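Local coordinates for uncharacterized protein (Sinorhizobium meliloti, PDB 4HUJ) that is of unknown function but probably binds a dinucleotide cofactor such as NAD(P) and may act as an oxidoreductase, at residues Ala158-Gly163 with Leu189-Val194; Arg167-Ser172 with Glu184-Leu189. One frame throughout, in Å; residues are numbered along the deposited sequence.

Contact 1: residues Ala158-Gly163 with Leu189-Val194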
loop_
_atom_site.group_PDB
_atom_site.type_symbol
_atom_site.label_atom_id
_atom_site.label_comp_id
_atom_site.label_asym_id
_atom_site.label_seq_id
_atom_site.Cartn_x
_atom_site.Cartn_y
_atom_site.Cartn_z
ATOM N N ALA A 158 -8.318 6.267 -10.559
ATOM C CA ALA A 158 -8.326 7.078 -11.776
ATOM C C ALA A 158 -6.948 7.141 -12.437
ATOM O O ALA A 158 -5.930 6.879 -11.793
ATOM C CB ALA A 158 -8.827 8.474 -11.457
ATOM N N ASP A 159 -6.923 7.470 -13.728
ATOM C CA ASP A 159 -5.669 7.719 -14.426
ATOM C C ASP A 159 -4.935 8.862 -13.728
ATOM O O ASP A 159 -5.483 9.961 -13.610
ATOM C CB ASP A 159 -5.936 8.092 -15.888
ATOM C CG ASP A 159 -4.672 8.116 -16.737
ATOM O OD1 ASP A 159 -3.565 8.358 -16.208
ATOM O OD2 ASP A 159 -4.798 7.896 -17.961
ATOM N N PRO A 160 -3.702 8.605 -13.252
ATOM C CA PRO A 160 -2.948 9.642 -12.537
ATOM C C PRO A 160 -2.443 10.796 -13.406
ATOM O O PRO A 160 -2.096 11.846 -12.868
ATOM C CB PRO A 160 -1.766 8.874 -11.938
ATOM C CG PRO A 160 -1.603 7.679 -12.811
ATOM C CD PRO A 160 -2.987 7.312 -13.254
ATOM N N ASP A 161 -2.391 10.603 -14.725
ATOM C CA ASP A 161 -1.953 11.660 -15.647
ATOM C C ASP A 161 -3.126 12.550 -16.061
ATOM O O ASP A 161 -4.040 12.094 -16.754
ATOM C CB ASP A 161 -1.277 11.055 -16.888
ATOM C CG ASP A 161 -0.678 12.114 -17.818
ATOM O OD1 ASP A 161 -0.380 13.240 -17.358
ATOM O OD2 ASP A 161 -0.499 11.814 -19.019
ATOM N N LYS A 162 -3.096 13.814 -15.634
ATOM C CA LYS A 162 -4.180 14.755 -15.928
ATOM C C LYS A 162 -3.748 15.893 -16.853
ATOM O O LYS A 162 -4.071 17.064 -16.611
ATOM C CB LYS A 162 -4.795 15.312 -14.641
ATOM C CG LYS A 162 -5.399 14.254 -13.745
ATOM C CD LYS A 162 -6.839 14.599 -13.386
ATOM C CE LYS A 162 -7.389 13.663 -12.318
ATOM N NZ LYS A 162 -6.960 12.240 -12.495
ATOM N N GLY A 163 -3.020 15.536 -17.910
ATOM C CA GLY A 163 -2.567 16.498 -18.910
ATOM C C GLY A 163 -1.485 17.427 -18.402
ATOM O O GLY A 163 -0.350 17.378 -18.872
ATOM N N LEU A 189 3.758 3.476 -11.693
ATOM C CA LEU A 189 2.299 3.468 -11.747
ATOM C C LEU A 189 1.710 4.748 -12.349
ATOM O O LEU A 189 0.504 4.829 -12.564
ATOM C CB LEU A 189 1.716 3.230 -10.344
ATOM C CG LEU A 189 1.946 1.869 -9.682
ATOM C CD1 LEU A 189 1.488 1.913 -8.234
ATOM C CD2 LEU A 189 1.230 0.746 -10.424
ATOM N N GLY A 190 2.558 5.745 -12.613
ATOM C CA GLY A 190 2.122 7.007 -13.229
ATOM C C GLY A 190 1.859 8.161 -12.274
ATOM O O GLY A 190 1.496 9.268 -12.694
ATOM N N PHE A 191 2.025 7.901 -10.984
ATOM C CA PHE A 191 1.877 8.929 -9.957
ATOM C C PHE A 191 3.187 9.679 -9.741
ATOM O O PHE A 191 4.254 9.249 -10.195
ATOM C CB PHE A 191 1.418 8.295 -8.639
ATOM C CG PHE A 191 0.039 7.704 -8.695
ATOM C CD1 PHE A 191 -0.164 6.420 -9.197
ATOM C CD2 PHE A 191 -1.056 8.416 -8.217
ATOM C CE1 PHE A 191 -1.436 5.860 -9.239
ATOM C CE2 PHE A 191 -2.345 7.864 -8.259
ATOM C CZ PHE A 191 -2.532 6.587 -8.771
ATOM N N ALA A 192 3.101 10.804 -9.038
ATOM C CA ALA A 192 4.281 11.561 -8.646
ATOM C C ALA A 192 4.568 11.292 -7.167
ATOM O O ALA A 192 3.788 11.709 -6.309
ATOM C CB ALA A 192 4.053 13.034 -8.875
ATOM N N PRO A 193 5.672 10.582 -6.866
ATOM C CA PRO A 193 5.999 10.334 -5.469
ATOM C C PRO A 193 6.604 11.578 -4.827
ATOM O O PRO A 193 7.386 12.301 -5.464
ATOM C CB PRO A 193 7.025 9.199 -5.539
ATOM C CG PRO A 193 7.701 9.385 -6.850
ATOM C CD PRO A 193 6.658 9.970 -7.781
ATOM N N VAL A 194 6.203 11.856 -3.589
ATOM C CA VAL A 194 6.881 12.867 -2.785
ATOM C C VAL A 194 7.254 12.223 -1.459
ATOM O O VAL A 194 6.384 11.933 -0.637
ATOM C CB VAL A 194 6.028 14.142 -2.550
ATOM C CG1 VAL A 194 6.795 15.129 -1.672
ATOM C CG2 VAL A 194 5.649 14.810 -3.884
#
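The turn between helix 176-188 and strand 192-195, the second connection of a beta-alpha-beta unit, packs against the loop that leads into strand 166-173, through a CH-pi contact of P160 on F191. CB of P160 sits 3.7 Å from the centroid of the F191 ring, only 5° off the ring normal, so this one carbon stands over the centre of one face. All six ring carbons are thus at nearly the same distance from P160 CB; CG of the proline leans to one side, toward CD1 and CE1. The phenyl group gets there because its CG stands anti to its own carbonyl carbon (chi1 -66°), which swings the ring back toward the proline; CB of L189 meets the ring edge in plane. The same proline edge also rests on backbone, with P160 CB 3.4 Å from G190 O and P160 CG 3.6 Å from L189 O. G190 closes helix 176-188 in a Schellman motif at positive phi, and a CB there would run into P160 CG, so the lack of a side chain serves both the turn and the packing. On the proline side, D159 OD1 accepts the backbone N of D161 at 2.9 Å from above the carboxylate plane, an Asx turn that bridges P160. Replacing F191 with an alanine would probably strip P160 CB of the aromatic face it packs on and open a gap between the two loops. R41 of helix 32-44 touches both P160 and F191, while the phenyl ring also packs on L169 of strand 166-173 and I186 of helix 176-188.

Contact 2: residues Arg167-Ser172 with Glu184-Leu189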
loop_
_atom_site.group_PDB
_atom_site.type_symbol
_atom_site.label_atom_id
_atom_site.label_comp_id
_atom_site.label_asym_id
_atom_site.label_seq_id
_atom_site.Cartn_x
_atom_site.Cartn_y
_atom_site.Cartn_z
ATOM N N ARG A 167 -0.899 12.891 -10.509
ATOM C CA ARG A 167 -1.452 12.787 -9.159
ATOM C C ARG A 167 -0.352 12.481 -8.141
ATOM O O ARG A 167 0.458 11.576 -8.341
ATOM C CB ARG A 167 -2.547 11.712 -9.120
ATOM C CG ARG A 167 -3.276 11.558 -7.775
ATOM C CD ARG A 167 -3.991 12.856 -7.364
ATOM N NE ARG A 167 -5.097 13.203 -8.265
ATOM C CZ ARG A 167 -5.517 14.449 -8.500
ATOM N NH1 ARG A 167 -4.920 15.490 -7.927
ATOM N NH2 ARG A 167 -6.538 14.661 -9.322
ATOM N N VAL A 168 -0.342 13.236 -7.043
ATOM C CA VAL A 168 0.699 13.111 -6.031
ATOM C C VAL A 168 0.367 12.037 -5.005
ATOM O O VAL A 168 -0.740 12.012 -4.450
ATOM C CB VAL A 168 0.952 14.458 -5.303
ATOM C CG1 VAL A 168 1.888 14.278 -4.098
ATOM C CG2 VAL A 168 1.523 15.478 -6.277
ATOM N N LEU A 169 1.342 11.163 -4.768
ATOM C CA LEU A 169 1.296 10.225 -3.649
ATOM C C LEU A 169 2.459 10.508 -2.715
ATOM O O LEU A 169 3.625 10.302 -3.069
ATOM C CB LEU A 169 1.339 8.769 -4.132
ATOM C CG LEU A 169 0.022 8.168 -4.632
ATOM C CD1 LEU A 169 0.252 6.775 -5.200
ATOM C CD2 LEU A 169 -1.034 8.122 -3.527
ATOM N N PHE A 170 2.143 11.004 -1.524
ATOM C CA PHE A 170 3.146 11.157 -0.473
ATOM C C PHE A 170 3.561 9.797 0.096
ATOM O O PHE A 170 2.756 8.866 0.175
ATOM C CB PHE A 170 2.629 12.075 0.644
ATOM C CG PHE A 170 2.379 13.487 0.196
ATOM C CD1 PHE A 170 3.446 14.357 -0.028
ATOM C CD2 PHE A 170 1.078 13.944 -0.027
ATOM C CE1 PHE A 170 3.224 15.668 -0.456
ATOM C CE2 PHE A 170 0.840 15.258 -0.456
ATOM C CZ PHE A 170 1.915 16.123 -0.664
ATOM N N LEU A 171 4.833 9.678 0.464
ATOM C CA LEU A 171 5.324 8.481 1.156
ATOM C C LEU A 171 6.333 8.883 2.216
ATOM O O LEU A 171 6.831 10.008 2.212
ATOM C CB LEU A 171 5.942 7.466 0.181
ATOM C CG LEU A 171 7.294 7.825 -0.454
ATOM C CD1 LEU A 171 8.108 6.573 -0.707
ATOM C CD2 LEU A 171 7.095 8.613 -1.750
ATOM N N SER A 172 6.617 7.964 3.132
ATOM C CA SER A 172 7.566 8.217 4.201
ATOM C C SER A 172 8.009 6.885 4.787
ATOM O O SER A 172 7.415 5.842 4.505
ATOM C CB SER A 172 6.956 9.104 5.291
ATOM O OG SER A 172 5.707 8.596 5.733
ATOM N N GLU A 184 9.887 4.416 -6.675
ATOM C CA GLU A 184 10.047 3.825 -8.007
ATOM C C GLU A 184 8.751 3.173 -8.487
ATOM O O GLU A 184 8.346 3.360 -9.635
ATOM C CB GLU A 184 11.191 2.802 -8.007
ATOM C CG GLU A 184 12.579 3.420 -8.157
ATOM C CD GLU A 184 13.728 2.459 -7.824
ATOM O OE1 GLU A 184 13.570 1.225 -7.969
ATOM O OE2 GLU A 184 14.808 2.951 -7.422
ATOM N N LEU A 185 8.096 2.428 -7.596
ATOM C CA LEU A 185 6.813 1.803 -7.913
ATOM C C LEU A 185 5.770 2.865 -8.221
ATOM O O LEU A 185 5.042 2.760 -9.211
ATOM C CB LEU A 185 6.328 0.915 -6.758
ATOM C CG LEU A 185 4.874 0.430 -6.854
ATOM C CD1 LEU A 185 4.653 -0.455 -8.077
ATOM C CD2 LEU A 185 4.462 -0.292 -5.589
ATOM N N ILE A 186 5.708 3.883 -7.361
ATOM C CA ILE A 186 4.744 4.974 -7.501
ATOM C C ILE A 186 4.897 5.682 -8.848
ATOM O O ILE A 186 3.909 5.922 -9.547
ATOM C CB ILE A 186 4.839 5.959 -6.305
ATOM C CG1 ILE A 186 4.257 5.294 -5.047
ATOM C CG2 ILE A 186 4.122 7.277 -6.612
ATOM C CD1 ILE A 186 4.589 6.002 -3.720
ATOM N N SER A 187 6.143 5.988 -9.210
ATOM C CA SER A 187 6.455 6.619 -10.497
ATOM C C SER A 187 6.064 5.733 -11.671
ATOM O O SER A 187 5.513 6.217 -12.667
ATOM C CB SER A 187 7.947 6.957 -10.580
ATOM O OG SER A 187 8.258 8.060 -9.749
ATOM N N SER A 188 6.337 4.439 -11.539
ATOM C CA SER A 188 6.018 3.459 -12.576
ATOM C C SER A 188 4.517 3.307 -12.777
ATOM O O SER A 188 4.062 3.041 -13.885
ATOM C CB SER A 188 6.651 2.104 -12.260
ATOM O OG SER A 188 8.057 2.173 -12.397
ATOM N N LEU A 189 3.758 3.476 -11.693
ATOM C CA LEU A 189 2.299 3.468 -11.747
ATOM C C LEU A 189 1.710 4.748 -12.349
ATOM O O LEU A 189 0.504 4.829 -12.564
ATOM C CB LEU A 189 1.716 3.230 -10.344
ATOM C CG LEU A 189 1.946 1.869 -9.682
ATOM C CD1 LEU A 189 1.488 1.913 -8.234
ATOM C CD2 LEU A 189 1.230 0.746 -10.424
#
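E184 O is gripped twice within the last turns of helix 176-188: S188 N bonds to it at 3.0 Å, and S188 OG reaches it at 3.0 Å from the opposite face of the carbonyl plane. The hydroxyl donor lies 33° out of that plane, with a C=O...donor angle of 146°. Toward strand 166-173 the helix presents I186, whose two branches divide the work. CG2, anti to the backbone N, comes within 4.0 Å of L169 CB and also brushes L169 CD1. CG1 instead stands anti to the carbonyl carbon (chi1 -72°) and carries CD1 out to L171 CD2 at 4.1 Å. Both leucines, which point to the helix side of the strand, cross the isoleucine at a slant, one meeting each of its branches. L171 goes on to V145 and A147 of strand 143-147. The meeting of strand and helix is therefore purely apolar, made of buried methyl and methylene groups, while the serine bonds stay within the helix; the strand and helix are held here by van der Waals packing and the burial of these groups, as usual where a helix covers a beta-sheet.

How the contacts relate
From the N terminus, the chain passes through 158-163 and enters strand 166-173, which supplies 167-172. It crosses over as helix 176-188 and returns through 189-194 into strand 192-195, parallel to 166-173. Contact 2 closes the inner loop, bringing helix and first strand together; contact 1 closes the wider one, so contact 2 is nested inside it. Their centres lie about 8 Å apart, and L189 belongs to both. Two probable backbone hydrogen bonds tie them, A192 N to R167 O and P160 O to R167 N, each 2.8 Å. Contact 2 thus holds the helix on its own sheet strand, and contact 1 ties the return turn of the unit to the loop that precedes it.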